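Local coordinates for RNA-dependent RNA polymerase (PDB 6QW0), which probably acts as the cap-snatching endonuclease of the viral L protein, cleaving capped host RNAs with manganese ions to supply primers for viral transcription, at residues F81-L86 with F129-G134. Sequence-based numbering, arbitrary orientation.
Sequences FTFGHL and FTTTMG. With MN3 (manganese (III) ion), chain C; SO4 (sulfate ion), chain G.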
loop_
_atom_site.group_PDB
_atom_site.type_symbol
_atom_site.label_atom_id
_atom_site.label_comp_id
_atom_site.label_asym_id
_atom_site.label_seq_id
_atom_site.Cartn_x
_atom_site.Cartn_y
_atom_site.Cartn_z
ATOM N N PHE A 81 7.025 6.007 -2.534
ATOM C CA PHE A 81 8.278 5.253 -2.566
ATOM C C PHE A 81 8.215 4.033 -1.657
ATOM O O PHE A 81 8.672 2.948 -2.036
ATOM C CB PHE A 81 9.458 6.152 -2.182
ATOM C CG PHE A 81 10.807 5.480 -2.308
ATOM C CD1 PHE A 81 11.359 4.795 -1.238
ATOM C CD2 PHE A 81 11.527 5.548 -3.493
ATOM C CE1 PHE A 81 12.596 4.175 -1.341
ATOM C CE2 PHE A 81 12.769 4.926 -3.603
ATOM C CZ PHE A 81 13.299 4.238 -2.524
ATOM N N THR A 82 7.659 4.188 -0.454
ATOM C CA THR A 82 7.634 3.077 0.491
ATOM C C THR A 82 6.989 1.841 -0.121
ATOM O O THR A 82 7.507 0.728 0.013
ATOM C CB THR A 82 6.877 3.485 1.755
ATOM O OG1 THR A 82 7.610 4.513 2.432
ATOM C CG2 THR A 82 6.680 2.290 2.674
ATOM N N PHE A 83 5.866 2.025 -0.813
ATOM C CA PHE A 83 5.061 0.906 -1.278
ATOM C C PHE A 83 5.240 0.643 -2.767
ATOM O O PHE A 83 4.500 -0.168 -3.339
ATOM C CB PHE A 83 3.591 1.160 -0.923
ATOM C CG PHE A 83 3.354 1.265 0.561
ATOM C CD1 PHE A 83 3.263 0.123 1.335
ATOM C CD2 PHE A 83 3.246 2.502 1.179
ATOM C CE1 PHE A 83 3.066 0.202 2.717
ATOM C CE2 PHE A 83 3.043 2.589 2.565
ATOM C CZ PHE A 83 2.945 1.439 3.323
ATOM N N GLY A 84 6.254 1.257 -3.381
ATOM C CA GLY A 84 6.444 1.185 -4.822
ATOM C C GLY A 84 6.691 -0.208 -5.356
ATOM O O GLY A 84 6.452 -0.455 -6.544
ATOM N N HIS A 85 7.208 -1.112 -4.531
ATOM C CA HIS A 85 7.428 -2.488 -4.951
ATOM C C HIS A 85 6.142 -3.300 -4.971
ATOM O O HIS A 85 6.126 -4.403 -5.528
ATOM C CB HIS A 85 8.448 -3.170 -4.031
ATOM C CG HIS A 85 8.002 -3.282 -2.608
ATOM N ND1 HIS A 85 7.580 -2.193 -1.874
ATOM C CD2 HIS A 85 7.902 -4.351 -1.785
ATOM C CE1 HIS A 85 7.248 -2.586 -0.659
ATOM N NE2 HIS A 85 7.432 -3.891 -0.578
ATOM N N LEU A 86 5.078 -2.788 -4.368
ATOM C CA LEU A 86 3.793 -3.478 -4.316
ATOM C C LEU A 86 2.802 -2.918 -5.313
ATOM O O LEU A 86 1.975 -3.662 -5.851
ATOM C CB LEU A 86 3.190 -3.379 -2.914
ATOM C CG LEU A 86 4.050 -3.955 -1.796
ATOM C CD1 LEU A 86 3.360 -3.716 -0.471
ATOM C CD2 LEU A 86 4.302 -5.433 -2.019
ATOM N N PHE A 129 -2.583 1.682 1.566
ATOM C CA PHE A 129 -1.286 1.893 2.200
ATOM C C PHE A 129 -1.303 3.195 2.991
ATOM O O PHE A 129 -1.938 4.171 2.593
ATOM C CB PHE A 129 -0.149 1.995 1.168
ATOM C CG PHE A 129 -0.129 0.919 0.108
ATOM C CD1 PHE A 129 -0.267 -0.424 0.414
ATOM C CD2 PHE A 129 0.105 1.276 -1.214
ATOM C CE1 PHE A 129 -0.220 -1.389 -0.599
ATOM C CE2 PHE A 129 0.156 0.316 -2.221
ATOM C CZ PHE A 129 -0.007 -1.010 -1.908
ATOM N N THR A 130 -0.558 3.232 4.092
ATOM C CA THR A 130 -0.447 4.485 4.823
ATOM C C THR A 130 0.841 4.447 5.636
ATOM O O THR A 130 1.469 3.395 5.787
ATOM C CB THR A 130 -1.695 4.737 5.693
ATOM O OG1 THR A 130 -1.692 6.082 6.206
ATOM C CG2 THR A 130 -1.773 3.754 6.840
ATOM N N THR A 131 1.275 5.627 6.076
ATOM C CA THR A 131 2.515 5.780 6.833
ATOM C C THR A 131 2.229 6.573 8.100
ATOM O O THR A 131 1.185 7.215 8.233
ATOM C CB THR A 131 3.596 6.516 6.027
ATOM O OG1 THR A 131 3.197 7.883 5.853
ATOM C CG2 THR A 131 3.793 5.885 4.654
ATOM N N THR A 132 3.186 6.543 9.026
ATOM C CA THR A 132 3.136 7.416 10.189
ATOM C C THR A 132 4.561 7.742 10.603
ATOM O O THR A 132 5.455 6.904 10.476
ATOM C CB THR A 132 2.385 6.788 11.372
ATOM O OG1 THR A 132 2.379 7.717 12.463
ATOM C CG2 THR A 132 3.045 5.495 11.830
HETATM N N MSE A 133 4.763 8.961 11.090
HETATM C CA MSE A 133 6.053 9.347 11.649
HETATM C C MSE A 133 6.130 9.027 13.147
HETATM O O MSE A 133 7.138 9.305 13.797
HETATM C CB MSE A 133 6.301 10.839 11.413
HETATM C CG MSE A 133 6.348 11.235 9.948
HETATM SE SE MSE A 133 7.892 10.471 9.049
HETATM C CE MSE A 133 9.298 11.414 10.036
ATOM N N GLY A 134 5.073 8.433 13.684
ATOM C CA GLY A 134 4.982 8.083 15.093
ATOM C C GLY A 134 5.366 6.647 15.377
ATOM O O GLY A 134 6.145 6.027 14.645
HETATM MN MN MN3 C . -2.506 5.283 0.696
HETATM S S SO4 G . -0.106 8.723 4.194
HETATM O O1 SO4 G . 1.187 8.105 3.936
HETATM O O2 SO4 G . -0.352 9.728 3.167
HETATM O O3 SO4 G . -1.186 7.731 4.177
HETATM O O4 SO4 G . -0.061 9.366 5.503
HETATM O O HOH W 1 -3.083 7.141 -0.649
HETATM O O HOH W 2 -2.688 7.240 2.003
#
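Phe83 and Phe129 lie one on the other in an offset stack, planes only 6° apart and centroids separated by 4.5 Å. The two side chains run past each other in opposite directions, and each ring reaches over the other's CB. Phe129 CB sits over the centre of the Phe83 ring, 3.5 Å from its centroid, a CH-pi contact. Phe83 CB makes the matching CH-pi contact over a face of the Phe129 ring, but displaced toward the rim. Thr82 CG2 closes the opposite face of Phe83, so this ring is clamped between a methyl of the preceding residue, the last of helix 77-82, and a methylene from the strand.

At the far edge of Phe83, CZ comes within 3.5 Å of Thr130 O near the ring plane, and the CG2 methyl of Thr131 approaches the same edge. One torsion of Thr131 (chi1 69°) sets both its branches: the methyl, anti to the carbonyl carbon, meets the ring, and the hydroxyl donates to sulfate O1 at 2.8 Å. Thr130 OG1 donates to O3 of the same ion. Leu86 CB meets Phe129 CZ obliquely at 4.1 Å.

Phe129 O binds manganese at 2.3 Å together with His79, Asp114, Glu128 and two waters, the metal site of this PD-(D/E)XK-type nuclease. The residues just after helix 77-82, which carries His79, thus pack against strand 124-131 beside the metal, with no hydrogen bond between 81-86 and 129-134. The chemistry divides accordingly: aromatic stacking packs the Phe129 ring, its carbonyl binds the metal, and the Thr130 and Thr131 hydroxyls hold a sulfate probably from the crystallisation liquor.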